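Long-range contacts in unsaturated chondroitin disaccharide hydrolase (PDB 3ANK), which hydrolyses unsaturated chondroitin, hyaluronan and heparin disaccharides, preferring sulfated ones, and releases their 4,5-unsaturated uronic acid: residues A[37-42]-A[350-355]; A[75-80]-A[379-384]; A[116-121]-A[176-181]; A[172-177]-A[249-254]. The protein carries 1 engineered substitution. One frame throughout, in Å; residues are numbered along the deposited sequence.

This α6/α6-barrel shows how contacts distant in sequence tie a ring of helices together round an active site. From the N terminus, helix 26-47 opens interaction 1, which closes only at the loop 350-355. Helix 71-85 opens interaction 2 and meets helix 377-391 near the C terminus, closing the ring; the two long loops cross. Interactions 3 and 4 are nested inside both. Interaction 3 joins helix 116-131 to the 176-181 turn, and interaction 4, sharing Cys176 and Leu177 with it, carries the chain on to helix 246-263 at the sugar. Leu40 packs on Cys77 and Leu78 between interactions 1 and 2, while Tyr382 links interaction 2 to Phe118, Leu178, Trp251 and Tyr254.

Interaction 1 of 4, residues A[37-42]-A[350-355]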
loop_
_atom_site.group_PDB
_atom_site.type_symbol
_atom_site.label_atom_id
_atom_site.label_comp_id
_atom_site.label_asym_id
_atom_site.label_seq_id
_atom_site.Cartn_x
_atom_site.Cartn_y
_atom_site.Cartn_z
ATOM N N LEU A 37 8.406 -0.191 -16.706
ATOM C CA LEU A 37 7.823 0.822 -17.574
ATOM C C LEU A 37 7.490 0.276 -18.954
ATOM O O LEU A 37 6.537 0.723 -19.585
ATOM C CB LEU A 37 8.733 2.053 -17.686
ATOM C CG LEU A 37 8.335 3.220 -16.775
ATOM C CD1 LEU A 37 8.117 2.747 -15.321
ATOM C CD2 LEU A 37 9.376 4.316 -16.844
ATOM N N LYS A 38 8.272 -0.678 -19.440
ATOM C CA LYS A 38 7.937 -1.258 -20.735
ATOM C C LYS A 38 6.571 -1.905 -20.637
ATOM O O LYS A 38 5.726 -1.714 -21.511
ATOM C CB LYS A 38 9.002 -2.244 -21.207
ATOM C CG LYS A 38 10.328 -1.547 -21.491
ATOM C CD LYS A 38 10.974 -2.065 -22.759
ATOM C CE LYS A 38 11.143 -3.557 -22.691
ATOM N NZ LYS A 38 11.645 -3.943 -21.355
ATOM N N GLN A 39 6.344 -2.651 -19.558
ATOM C CA GLN A 39 5.042 -3.260 -19.334
ATOM C C GLN A 39 3.956 -2.188 -19.227
ATOM O O GLN A 39 2.874 -2.325 -19.799
ATOM C CB GLN A 39 5.045 -4.149 -18.082
ATOM C CG GLN A 39 3.767 -4.935 -17.917
ATOM C CD GLN A 39 3.520 -5.846 -19.105
ATOM O OE1 GLN A 39 4.329 -6.725 -19.402
ATOM N NE2 GLN A 39 2.409 -5.635 -19.791
ATOM N N LEU A 40 4.250 -1.117 -18.499
ATOM C CA LEU A 40 3.313 0.002 -18.359
ATOM C C LEU A 40 2.888 0.630 -19.705
ATOM O O LEU A 40 1.698 0.846 -19.959
ATOM C CB LEU A 40 3.916 1.075 -17.459
ATOM C CG LEU A 40 2.982 2.208 -17.044
ATOM C CD1 LEU A 40 1.745 1.646 -16.351
ATOM C CD2 LEU A 40 3.729 3.152 -16.118
ATOM N N TYR A 41 3.862 0.933 -20.554
ATOM C CA TYR A 41 3.555 1.495 -21.867
ATOM C C TYR A 41 2.762 0.528 -22.745
ATOM O O TYR A 41 1.878 0.934 -23.495
ATOM C CB TYR A 41 4.827 1.931 -22.573
ATOM C CG TYR A 41 5.315 3.276 -22.116
ATOM C CD1 TYR A 41 6.250 3.386 -21.094
ATOM C CD2 TYR A 41 4.835 4.441 -22.695
ATOM C CE1 TYR A 41 6.703 4.617 -20.669
ATOM C CE2 TYR A 41 5.281 5.678 -22.280
ATOM C CZ TYR A 41 6.212 5.760 -21.264
ATOM O OH TYR A 41 6.659 6.991 -20.848
ATOM N N ILE A 42 3.075 -0.753 -22.649
ATOM C CA ILE A 42 2.285 -1.761 -23.337
ATOM C C ILE A 42 0.845 -1.732 -22.807
ATOM O O ILE A 42 -0.124 -1.769 -23.574
ATOM C CB ILE A 42 2.901 -3.145 -23.145
ATOM C CG1 ILE A 42 4.150 -3.289 -24.017
ATOM C CG2 ILE A 42 1.900 -4.235 -23.483
ATOM C CD1 ILE A 42 4.996 -4.491 -23.643
ATOM N N ASN A 350 8.402 -10.850 -16.466
ATOM C CA ASN A 350 9.367 -10.868 -17.564
ATOM C C ASN A 350 8.771 -10.974 -18.972
ATOM O O ASN A 350 9.439 -10.676 -19.949
ATOM C CB ASN A 350 10.416 -11.958 -17.334
ATOM C CG ASN A 350 11.379 -11.583 -16.238
ATOM O OD1 ASN A 350 11.963 -10.504 -16.271
ATOM N ND2 ASN A 350 11.521 -12.446 -15.242
ATOM N N GLU A 351 7.528 -11.420 -19.080
ATOM C CA GLU A 351 6.899 -11.483 -20.396
ATOM C C GLU A 351 6.141 -10.199 -20.709
ATOM O O GLU A 351 5.124 -9.891 -20.089
ATOM C CB GLU A 351 6.005 -12.718 -20.542
ATOM C CG GLU A 351 6.750 -13.941 -21.064
ATOM C CD GLU A 351 7.614 -14.586 -20.005
ATOM O OE1 GLU A 351 8.768 -14.955 -20.310
ATOM O OE2 GLU A 351 7.141 -14.717 -18.860
ATOM N N LEU A 352 6.660 -9.453 -21.676
ATOM C CA LEU A 352 6.110 -8.159 -22.033
ATOM C C LEU A 352 4.988 -8.284 -23.047
ATOM O O LEU A 352 5.171 -7.981 -24.225
ATOM C CB LEU A 352 7.213 -7.238 -22.554
ATOM C CG LEU A 352 8.350 -7.044 -21.541
ATOM C CD1 LEU A 352 9.442 -6.131 -22.097
ATOM C CD2 LEU A 352 7.811 -6.500 -20.206
ATOM N N ILE A 353 3.822 -8.714 -22.576
ATOM C CA ILE A 353 2.643 -8.798 -23.418
ATOM C C ILE A 353 1.471 -8.060 -22.775
ATOM O O ILE A 353 1.383 -7.960 -21.542
ATOM C CB ILE A 353 2.257 -10.258 -23.714
ATOM C CG1 ILE A 353 1.533 -10.884 -22.531
ATOM C CG2 ILE A 353 3.498 -11.084 -24.063
ATOM C CD1 ILE A 353 0.880 -12.210 -22.882
ATOM N N ALA A 354 0.578 -7.542 -23.612
ATOM C CA ALA A 354 -0.525 -6.707 -23.153
ATOM C C ALA A 354 -1.301 -7.306 -21.979
ATOM O O ALA A 354 -1.787 -8.428 -22.042
ATOM C CB ALA A 354 -1.467 -6.386 -24.314
ATOM N N GLY A 355 -1.425 -6.547 -20.898
ATOM C CA GLY A 355 -2.259 -6.978 -19.777
ATOM C C GLY A 355 -1.518 -7.667 -18.645
ATOM O O GLY A 355 -2.102 -7.937 -17.599
#
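Gln39, on helix 26-47, reaches across to the backbone of Glu351, Leu352 and Ile353, in the loop that follows helix 329-347. Its CG stands anti to the backbone N (chi1 -173°), and CB and CG serve as a spacer before a bend at chi2 brings the amide against the loop. There CD lies 3.9 Å from Ile353 O. The next atom, OE1, sits 3.6 Å from Leu352 CD2 and also faces Glu351 O; these are two acceptors, and Glu351 O takes its hydrogen from Asn349 ND2. NE2 is the donor, reaching Ile353 O at 3.1 Å with an N-H...O angle of 153° but from well above the carbonyl plane. The same nitrogen also bonds to Asn43 OD1, which accepts from Gly355 N as well. One helical turn further, Ile42 sends its two branches to different places: CD1 rests 3.7 Å from Leu352 CB, the side chains crossing at about a right angle, and CG2 lies 3.5 Å from Ala354 CA. Across these segments one amide bond and aliphatic packing join the helix to a loop that Asn43 also holds, and with two acceptors for NE2 the rotation of the amide is probably fixed.

Interaction 2 of 4, residues A[75-80]-A[379-384]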
loop_
_atom_site.group_PDB
_atom_site.type_symbol
_atom_site.label_atom_id
_atom_site.label_comp_id
_atom_site.label_asym_id
_atom_site.label_seq_id
_atom_site.Cartn_x
_atom_site.Cartn_y
_atom_site.Cartn_z
ATOM N N THR A 75 -3.650 4.727 -11.971
ATOM C CA THR A 75 -3.215 6.102 -12.158
ATOM C C THR A 75 -1.900 6.378 -11.414
ATOM O O THR A 75 -1.008 7.044 -11.938
ATOM C CB THR A 75 -4.307 7.097 -11.720
ATOM O OG1 THR A 75 -5.567 6.655 -12.240
ATOM C CG2 THR A 75 -4.005 8.482 -12.262
ATOM N N GLY A 76 -1.774 5.840 -10.202
ATOM C CA GLY A 76 -0.547 6.007 -9.439
ATOM C C GLY A 76 0.698 5.494 -10.156
ATOM O O GLY A 76 1.766 6.126 -10.101
ATOM N N CYS A 77 0.584 4.326 -10.782
ATOM C CA CYS A 77 1.658 3.807 -11.621
ATOM C C CYS A 77 2.065 4.782 -12.706
ATOM O O CYS A 77 3.249 4.949 -12.978
ATOM C CB CYS A 77 1.258 2.482 -12.272
ATOM S SG CYS A 77 1.153 1.106 -11.109
ATOM N N LEU A 78 1.079 5.407 -13.350
ATOM C CA LEU A 78 1.364 6.379 -14.398
ATOM C C LEU A 78 2.160 7.559 -13.833
ATOM O O LEU A 78 3.182 7.963 -14.398
ATOM C CB LEU A 78 0.063 6.851 -15.072
ATOM C CG LEU A 78 -0.765 5.754 -15.752
ATOM C CD1 LEU A 78 -2.065 6.309 -16.308
ATOM C CD2 LEU A 78 0.024 5.019 -16.845
ATOM N N TRP A 79 1.699 8.110 -12.713
ATOM C CA TRP A 79 2.387 9.244 -12.113
ATOM C C TRP A 79 3.789 8.842 -11.676
ATOM O O TRP A 79 4.745 9.590 -11.882
ATOM C CB TRP A 79 1.604 9.828 -10.930
ATOM C CG TRP A 79 0.331 10.586 -11.296
ATOM C CD1 TRP A 79 -0.914 10.395 -10.757
ATOM C CD2 TRP A 79 0.197 11.674 -12.233
ATOM N NE1 TRP A 79 -1.810 11.290 -11.303
ATOM C CE2 TRP A 79 -1.158 12.076 -12.218
ATOM C CE3 TRP A 79 1.088 12.336 -13.088
ATOM C CZ2 TRP A 79 -1.651 13.113 -13.033
ATOM C CZ3 TRP A 79 0.599 13.374 -13.898
ATOM C CH2 TRP A 79 -0.759 13.747 -13.864
ATOM N N LEU A 80 3.924 7.655 -11.093
ATOM C CA LEU A 80 5.247 7.175 -10.671
ATOM C C LEU A 80 6.217 7.067 -11.849
ATOM O O LEU A 80 7.378 7.476 -11.756
ATOM C CB LEU A 80 5.138 5.827 -9.949
ATOM C CG LEU A 80 4.617 5.899 -8.511
ATOM C CD1 LEU A 80 4.532 4.485 -7.947
ATOM C CD2 LEU A 80 5.518 6.772 -7.647
ATOM N N GLY A 379 -0.357 -4.213 -5.679
ATOM C CA GLY A 379 0.980 -4.807 -5.660
ATOM C C GLY A 379 1.900 -4.144 -6.673
ATOM O O GLY A 379 3.056 -3.837 -6.376
ATOM N N ASP A 380 1.382 -3.928 -7.875
ATOM C CA ASP A 380 2.157 -3.283 -8.924
ATOM C C ASP A 380 2.507 -1.865 -8.505
ATOM O O ASP A 380 3.643 -1.424 -8.683
ATOM C CB ASP A 380 1.356 -3.225 -10.231
ATOM C CG ASP A 380 1.211 -4.576 -10.883
ATOM O OD1 ASP A 380 1.864 -5.549 -10.438
ATOM O OD2 ASP A 380 0.421 -4.662 -11.838
ATOM N N TYR A 381 1.527 -1.158 -7.958
ATOM C CA TYR A 381 1.737 0.211 -7.514
ATOM C C TYR A 381 2.818 0.304 -6.433
ATOM O O TYR A 381 3.746 1.114 -6.542
ATOM C CB TYR A 381 0.451 0.887 -7.020
ATOM C CG TYR A 381 0.812 2.223 -6.423
ATOM C CD1 TYR A 381 1.077 2.343 -5.060
ATOM C CD2 TYR A 381 1.012 3.335 -7.240
ATOM C CE1 TYR A 381 1.461 3.550 -4.516
ATOM C CE2 TYR A 381 1.405 4.549 -6.708
ATOM C CZ TYR A 381 1.631 4.651 -5.344
ATOM O OH TYR A 381 2.037 5.847 -4.813
ATOM N N TYR A 382 2.719 -0.526 -5.399
ATOM C CA TYR A 382 3.682 -0.421 -4.291
ATOM C C TYR A 382 5.089 -0.918 -4.658
ATOM O O TYR A 382 6.089 -0.436 -4.120
ATOM C CB TYR A 382 3.143 -1.104 -3.030
ATOM C CG TYR A 382 1.995 -0.319 -2.419
ATOM C CD1 TYR A 382 2.186 0.986 -1.957
ATOM C CD2 TYR A 382 0.725 -0.872 -2.311
ATOM C CE1 TYR A 382 1.129 1.719 -1.393
ATOM C CE2 TYR A 382 -0.339 -0.142 -1.764
ATOM C CZ TYR A 382 -0.131 1.144 -1.306
ATOM O OH TYR A 382 -1.185 1.859 -0.756
ATOM N N TYR A 383 5.158 -1.867 -5.589
ATOM C CA TYR A 383 6.447 -2.314 -6.126
ATOM C C TYR A 383 7.132 -1.154 -6.861
ATOM O O TYR A 383 8.278 -0.817 -6.572
ATOM C CB TYR A 383 6.232 -3.523 -7.044
ATOM C CG TYR A 383 7.433 -3.933 -7.867
ATOM C CD1 TYR A 383 8.588 -4.437 -7.265
ATOM C CD2 TYR A 383 7.398 -3.851 -9.251
ATOM C CE1 TYR A 383 9.677 -4.831 -8.027
ATOM C CE2 TYR A 383 8.484 -4.241 -10.024
ATOM C CZ TYR A 383 9.620 -4.728 -9.404
ATOM O OH TYR A 383 10.694 -5.101 -10.177
ATOM N N LEU A 384 6.409 -0.517 -7.782
ATOM C CA LEU A 384 6.927 0.654 -8.481
ATOM C C LEU A 384 7.233 1.795 -7.496
ATOM O O LEU A 384 8.244 2.481 -7.616
ATOM C CB LEU A 384 5.940 1.116 -9.565
ATOM C CG LEU A 384 6.448 2.195 -10.530
ATOM C CD1 LEU A 384 7.790 1.778 -11.121
ATOM C CD2 LEU A 384 5.436 2.441 -11.635
#
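Tyr381 turns the edge of its ring toward the backbone of helix 71-85, with CD2 3.6 Å from Gly76 C and Cys77 N lying near the same plane. Gly76 has no side chain to hold the ring off, which is what allows so near an approach. A chi1 of 173°, setting CG opposite the tyrosine's own N, carries the ring toward helix 71-85, and its OH is bound by Glu385. Leu80 crosses Tyr381 at about a right angle, its CD1 3.4 Å from Tyr381 CE2. Elsewhere in the contact, Cys77 SG approaches the tyrosine's backbone, 3.8 Å from Tyr381 CA. Leu384 completes the packing one turn on: its CD2 touches Cys77 O at 3.6 Å and Leu80 CB at 3.8 Å. All these residues are buried. The helical segments run nearly parallel, 21° apart with axes 9.1 Å from each other, as neighbouring inner helices do where the ring of an α6/α6-barrel closes.

Interaction 3 of 4, residues A[116-121]-A[176-181]; sequences LGFLYT and CLLNIQ
At the wall of the sugar pocket, where helix 116-131 starts, Phe118 leans on Leu178 of the short helix 176-179. The ring comes obliquely, its CE2 3.5 Å from Leu178 CB, and CZ is about as near to that carbon. Having CG anti to the carbonyl carbon (chi1 -73°) swings the ring across to Leu178. Phe118 also touches the bound unsaturated uronic acid, and its ring meets that of Trp251 with planes about 40° apart, so Leu178 backs a residue of the first shell. Beside it the backbones come very close, Gly117 CA lying 4.2 Å from Asn179 CA, and Asn179 brings its CG within 3.5 Å of Gly117 N, at the first turn of the helix. Along the same interface a water bridges the segments by donating to Thr121 OG1 at 2.7 Å and to Leu178 O at 2.9 Å. Thr121 OG1 in turn donates to Gly117 O, 2.9 Å away, and Thr121 N reaches that oxygen from the opposite face of its plane. The glycine carbonyl is therefore gripped twice and the hydroxyl is used both ways. Phe118 thus lines the sugar pocket, while the close Gly117-Asn179 approach and the water join the segments behind it, within the α6/α6-barrel of a family 88 hydrolase.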
loop_
_atom_site.group_PDB
_atom_site.type_symbol
_atom_site.label_atom_id
_atom_site.label_comp_id
_atom_site.label_asym_id
_atom_site.label_seq_id
_atom_site.Cartn_x
_atom_site.Cartn_y
_atom_site.Cartn_z
ATOM N N LEU A 116 -11.594 5.608 -0.016
ATOM C CA LEU A 116 -11.450 6.934 -0.595
ATOM C C LEU A 116 -9.997 7.369 -0.689
ATOM O O LEU A 116 -9.604 8.028 -1.654
ATOM C CB LEU A 116 -12.254 7.944 0.209
ATOM C CG LEU A 116 -13.756 7.803 -0.030
ATOM C CD1 LEU A 116 -14.543 8.571 1.021
ATOM C CD2 LEU A 116 -14.087 8.294 -1.432
ATOM N N GLY A 117 -9.203 7.016 0.319
ATOM C CA GLY A 117 -7.779 7.327 0.301
ATOM C C GLY A 117 -7.074 6.562 -0.799
ATOM O O GLY A 117 -6.339 7.136 -1.588
ATOM N N PHE A 118 -7.296 5.257 -0.852
ATOM C CA PHE A 118 -6.687 4.428 -1.891
ATOM C C PHE A 118 -7.062 4.918 -3.285
ATOM O O PHE A 118 -6.226 4.910 -4.197
ATOM C CB PHE A 118 -7.089 2.962 -1.733
ATOM C CG PHE A 118 -6.435 2.276 -0.573
ATOM C CD1 PHE A 118 -7.192 1.563 0.342
ATOM C CD2 PHE A 118 -5.056 2.344 -0.397
ATOM C CE1 PHE A 118 -6.588 0.928 1.421
ATOM C CE2 PHE A 118 -4.445 1.717 0.667
ATOM C CZ PHE A 118 -5.209 0.994 1.578
ATOM N N LEU A 119 -8.309 5.358 -3.446
ATOM C CA LEU A 119 -8.783 5.835 -4.753
ATOM C C LEU A 119 -8.202 7.192 -5.175
ATOM O O LEU A 119 -7.725 7.345 -6.310
ATOM C CB LEU A 119 -10.322 5.886 -4.791
ATOM C CG LEU A 119 -11.017 4.524 -4.967
ATOM C CD1 LEU A 119 -12.504 4.636 -4.647
ATOM C CD2 LEU A 119 -10.820 3.990 -6.385
ATOM N N TYR A 120 -8.225 8.162 -4.260
ATOM C CA TYR A 120 -7.957 9.558 -4.601
ATOM C C TYR A 120 -6.525 10.020 -4.372
ATOM O O TYR A 120 -6.070 10.975 -5.006
ATOM C CB TYR A 120 -8.992 10.492 -3.928
ATOM C CG TYR A 120 -10.300 10.386 -4.684
ATOM C CD1 TYR A 120 -10.610 11.283 -5.691
ATOM C CD2 TYR A 120 -11.160 9.315 -4.466
ATOM C CE1 TYR A 120 -11.777 11.154 -6.432
ATOM C CE2 TYR A 120 -12.336 9.174 -5.201
ATOM C CZ TYR A 120 -12.633 10.097 -6.185
ATOM O OH TYR A 120 -13.785 9.956 -6.934
ATOM N N THR A 121 -5.807 9.337 -3.483
ATOM C CA THR A 121 -4.453 9.774 -3.152
ATOM C C THR A 121 -3.460 9.518 -4.290
ATOM O O THR A 121 -2.769 10.423 -4.721
ATOM C CB THR A 121 -3.947 9.140 -1.856
ATOM O OG1 THR A 121 -4.818 9.506 -0.780
ATOM C CG2 THR A 121 -2.531 9.622 -1.551
ATOM N N CYS A 176 -7.372 1.341 7.224
ATOM C CA CYS A 176 -7.705 2.753 7.421
ATOM C C CYS A 176 -6.485 3.626 7.681
ATOM O O CYS A 176 -6.525 4.838 7.462
ATOM C CB CYS A 176 -8.731 2.917 8.547
ATOM S SG CYS A 176 -10.425 2.428 8.059
ATOM N N LEU A 177 -5.405 3.018 8.168
ATOM C CA LEU A 177 -4.171 3.766 8.394
ATOM C C LEU A 177 -3.691 4.448 7.108
ATOM O O LEU A 177 -3.066 5.505 7.157
ATOM C CB LEU A 177 -3.081 2.857 8.964
ATOM C CG LEU A 177 -3.365 2.324 10.371
ATOM C CD1 LEU A 177 -2.147 1.623 10.944
ATOM C CD2 LEU A 177 -3.823 3.449 11.289
ATOM N N LEU A 178 -3.982 3.836 5.962
ATOM C CA LEU A 178 -3.631 4.424 4.670
ATOM C C LEU A 178 -4.655 5.469 4.267
ATOM O O LEU A 178 -4.326 6.463 3.622
ATOM C CB LEU A 178 -3.546 3.352 3.582
ATOM C CG LEU A 178 -2.199 2.641 3.384
ATOM C CD1 LEU A 178 -1.202 3.585 2.747
ATOM C CD2 LEU A 178 -1.677 2.077 4.697
ATOM N N ASN A 179 -5.896 5.230 4.666
ATOM C CA ASN A 179 -7.018 6.040 4.244
ATOM C C ASN A 179 -7.077 7.411 4.908
ATOM O O ASN A 179 -7.501 8.387 4.289
ATOM C CB ASN A 179 -8.311 5.284 4.515
ATOM C CG ASN A 179 -9.288 5.421 3.393
ATOM O OD1 ASN A 179 -10.401 5.911 3.594
ATOM N ND2 ASN A 179 -8.884 4.999 2.185
ATOM N N ILE A 180 -6.648 7.493 6.160
ATOM C CA ILE A 180 -6.648 8.772 6.867
ATOM C C ILE A 180 -5.628 9.784 6.336
ATOM O O ILE A 180 -5.698 10.967 6.663
ATOM C CB ILE A 180 -6.433 8.590 8.383
ATOM C CG1 ILE A 180 -5.096 7.894 8.661
ATOM C CG2 ILE A 180 -7.587 7.789 8.990
ATOM C CD1 ILE A 180 -4.765 7.818 10.153
ATOM N N GLN A 181 -4.670 9.339 5.532
ATOM C CA GLN A 181 -3.696 10.291 4.989
ATOM C C GLN A 181 -4.404 11.347 4.124
ATOM O O GLN A 181 -3.985 12.501 4.063
ATOM C CB GLN A 181 -2.596 9.578 4.201
ATOM C CG GLN A 181 -1.957 8.403 4.961
ATOM C CD GLN A 181 -1.431 8.810 6.321
ATOM O OE1 GLN A 181 -1.618 8.097 7.318
ATOM N NE2 GLN A 181 -0.765 9.954 6.375
HETATM O O HOH W 1 -5.171 8.370 1.678
#

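Interaction 4 of 4, residues A[172-177]-A[249-254]. Engineered in segment 172-177: Asn175 (natural residue Asp). With GCD (4-deoxy-alpha-L-threo-hex-4-enopyranuronic acid), chain B.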
loop_
_atom_site.group_PDB
_atom_site.type_symbol
_atom_site.label_atom_id
_atom_site.label_comp_id
_atom_site.label_asym_id
_atom_site.label_seq_id
_atom_site.Cartn_x
_atom_site.Cartn_y
_atom_site.Cartn_z
ATOM N N LEU A 172 -13.813 -0.120 11.369
ATOM C CA LEU A 172 -12.437 -0.048 11.859
ATOM C C LEU A 172 -11.581 -1.222 11.359
ATOM O O LEU A 172 -11.711 -2.357 11.823
ATOM C CB LEU A 172 -12.419 -0.003 13.385
ATOM C CG LEU A 172 -11.408 0.929 14.045
ATOM C CD1 LEU A 172 -11.676 2.362 13.593
ATOM C CD2 LEU A 172 -11.487 0.816 15.572
ATOM N N ILE A 173 -10.703 -0.939 10.404
ATOM C CA ILE A 173 -9.781 -1.945 9.907
ATOM C C ILE A 173 -8.394 -1.328 9.731
ATOM O O ILE A 173 -8.263 -0.111 9.577
ATOM C CB ILE A 173 -10.281 -2.545 8.588
ATOM C CG1 ILE A 173 -10.481 -1.439 7.551
ATOM C CG2 ILE A 173 -11.589 -3.302 8.823
ATOM C CD1 ILE A 173 -11.179 -1.902 6.286
ATOM N N ILE A 174 -7.365 -2.170 9.774
ATOM C CA ILE A 174 -5.985 -1.687 9.744
ATOM C C ILE A 174 -5.720 -0.888 8.458
ATOM O O ILE A 174 -4.910 0.044 8.451
ATOM C CB ILE A 174 -4.971 -2.852 9.911
ATOM C CG1 ILE A 174 -3.554 -2.315 10.102
ATOM C CG2 ILE A 174 -5.058 -3.823 8.737
ATOM C CD1 ILE A 174 -3.342 -1.627 11.430
ATOM N N ASN A 175 -6.431 -1.257 7.394
ATOM C CA ASN A 175 -6.384 -0.571 6.104
ATOM C C ASN A 175 -6.566 0.937 6.242
ATOM O O ASN A 175 -6.012 1.717 5.461
ATOM C CB ASN A 175 -7.501 -1.085 5.178
ATOM C CG ASN A 175 -7.585 -2.608 5.108
ATOM O OD1 ASN A 175 -8.114 -3.154 4.137
ATOM N ND2 ASN A 175 -7.086 -3.294 6.127
ATOM N N CYS A 176 -7.372 1.341 7.224
ATOM C CA CYS A 176 -7.705 2.753 7.421
ATOM C C CYS A 176 -6.485 3.626 7.681
ATOM O O CYS A 176 -6.525 4.838 7.462
ATOM C CB CYS A 176 -8.731 2.917 8.547
ATOM S SG CYS A 176 -10.425 2.428 8.059
ATOM N N LEU A 177 -5.405 3.018 8.168
ATOM C CA LEU A 177 -4.171 3.766 8.394
ATOM C C LEU A 177 -3.691 4.448 7.108
ATOM O O LEU A 177 -3.066 5.505 7.157
ATOM C CB LEU A 177 -3.081 2.857 8.964
ATOM C CG LEU A 177 -3.365 2.324 10.371
ATOM C CD1 LEU A 177 -2.147 1.623 10.944
ATOM C CD2 LEU A 177 -3.823 3.449 11.289
ATOM N N GLN A 249 -0.803 -6.880 7.821
ATOM C CA GLN A 249 0.382 -6.554 8.592
ATOM C C GLN A 249 1.128 -5.393 7.912
ATOM O O GLN A 249 1.586 -4.452 8.573
ATOM C CB GLN A 249 1.275 -7.794 8.712
ATOM C CG GLN A 249 2.406 -7.682 9.737
ATOM C CD GLN A 249 1.904 -7.633 11.178
ATOM O OE1 GLN A 249 2.616 -7.174 12.090
ATOM N NE2 GLN A 249 0.685 -8.113 11.394
ATOM N N ALA A 250 1.219 -5.460 6.588
ATOM C CA ALA A 250 1.877 -4.424 5.771
ATOM C C ALA A 250 1.160 -3.084 5.783
ATOM O O ALA A 250 1.813 -2.039 5.743
ATOM C CB ALA A 250 2.056 -4.904 4.318
ATOM N N TRP A 251 -0.175 -3.105 5.816
ATOM C CA TRP A 251 -0.956 -1.865 5.915
ATOM C C TRP A 251 -0.529 -1.128 7.190
ATOM O O TRP A 251 -0.501 0.107 7.234
ATOM C CB TRP A 251 -2.471 -2.140 5.975
ATOM C CG TRP A 251 -3.148 -2.556 4.656
ATOM C CD1 TRP A 251 -4.173 -3.456 4.510
ATOM C CD2 TRP A 251 -2.846 -2.080 3.336
ATOM N NE1 TRP A 251 -4.528 -3.569 3.177
ATOM C CE2 TRP A 251 -3.727 -2.734 2.439
ATOM C CE3 TRP A 251 -1.917 -1.159 2.822
ATOM C CZ2 TRP A 251 -3.706 -2.498 1.055
ATOM C CZ3 TRP A 251 -1.893 -0.927 1.442
ATOM C CH2 TRP A 251 -2.784 -1.593 0.579
ATOM N N GLY A 252 -0.233 -1.892 8.238
ATOM C CA GLY A 252 0.240 -1.312 9.503
ATOM C C GLY A 252 1.663 -0.788 9.359
ATOM O O GLY A 252 1.974 0.313 9.788
ATOM N N ILE A 253 2.527 -1.584 8.735
ATOM C CA ILE A 253 3.924 -1.220 8.569
ATOM C C ILE A 253 4.102 0.080 7.771
ATOM O O ILE A 253 4.980 0.892 8.078
ATOM C CB ILE A 253 4.701 -2.368 7.923
ATOM C CG1 ILE A 253 4.756 -3.546 8.916
ATOM C CG2 ILE A 253 6.108 -1.906 7.521
ATOM C CD1 ILE A 253 5.204 -4.884 8.298
ATOM N N TYR A 254 3.251 0.277 6.770
ATOM C CA TYR A 254 3.256 1.513 5.988
ATOM C C TYR A 254 2.378 2.604 6.619
ATOM O O TYR A 254 2.775 3.767 6.694
ATOM C CB TYR A 254 2.814 1.231 4.546
ATOM C CG TYR A 254 3.209 2.304 3.535
ATOM C CD1 TYR A 254 2.777 2.231 2.217
ATOM C CD2 TYR A 254 4.006 3.391 3.901
ATOM C CE1 TYR A 254 3.134 3.198 1.281
ATOM C CE2 TYR A 254 4.361 4.378 2.963
ATOM C CZ TYR A 254 3.921 4.266 1.653
ATOM O OH TYR A 254 4.255 5.236 0.710
HETATM C C1 GCD B . -10.845 -4.022 0.270
HETATM C C2 GCD B . -10.690 -2.919 1.301
HETATM C C3 GCD B . -9.406 -2.148 1.023
HETATM C C4 GCD B . -8.281 -3.168 1.035
HETATM C C5 GCD B . -8.526 -4.493 0.699
HETATM C C6 GCD B . -7.379 -5.480 0.763
HETATM O O2 GCD B . -11.810 -2.045 1.217
HETATM O O3 GCD B . -9.181 -1.193 2.065
HETATM O O5 GCD B . -9.747 -4.949 0.282
HETATM O O6A GCD B . -7.614 -6.651 0.416
HETATM O O6B GCD B . -6.260 -5.061 1.121
#
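Asn175 lies obliquely against Trp251, both at the unsaturated uronic acid and each holding a different end of it. Asn175 OD1 accepts from the sugar hydroxyl O3 at 3.0 Å, while Trp251 NE1 donates to the carboxylate oxygen O6B at 3.1 Å (angle 150°), with that oxygen at the edge of the indole and in its plane. Asp115, the nucleophile, and Arg247 also bond to the sugar. Between the two protein groups the contact is by packing: Asn175 ND2 lies 3.3 Å from Trp251 CD1, Asn175 CB sits over one face of the indole, and the amide and ring planes are 48° apart. Asn175 is an engineered residue standing where the natural enzyme has the aspartate that acts as proton donor.

One shell out, Ile174 props the base of the tryptophan, its CG2 4.1 Å from Trp251 CB. Its other branch, swung opposite the main-chain N (chi1 -171°), turns to helix 246-263, where CG1 is 3.8 Å from Gly252 N. Leu177 CD1 lies 4.0 Å from Gly252 CA. The backbone bonds Cys176 N to Ile173 O and Leu177 N to Ile174 O hold the turn. Thr310 of helix 305-319 also packs on Trp251. The outer residues pack the segments that carry the inner pair, itself part of the catalytic pocket of a family 88 unsaturated glucuronyl hydrolase, within its α6/α6-barrel.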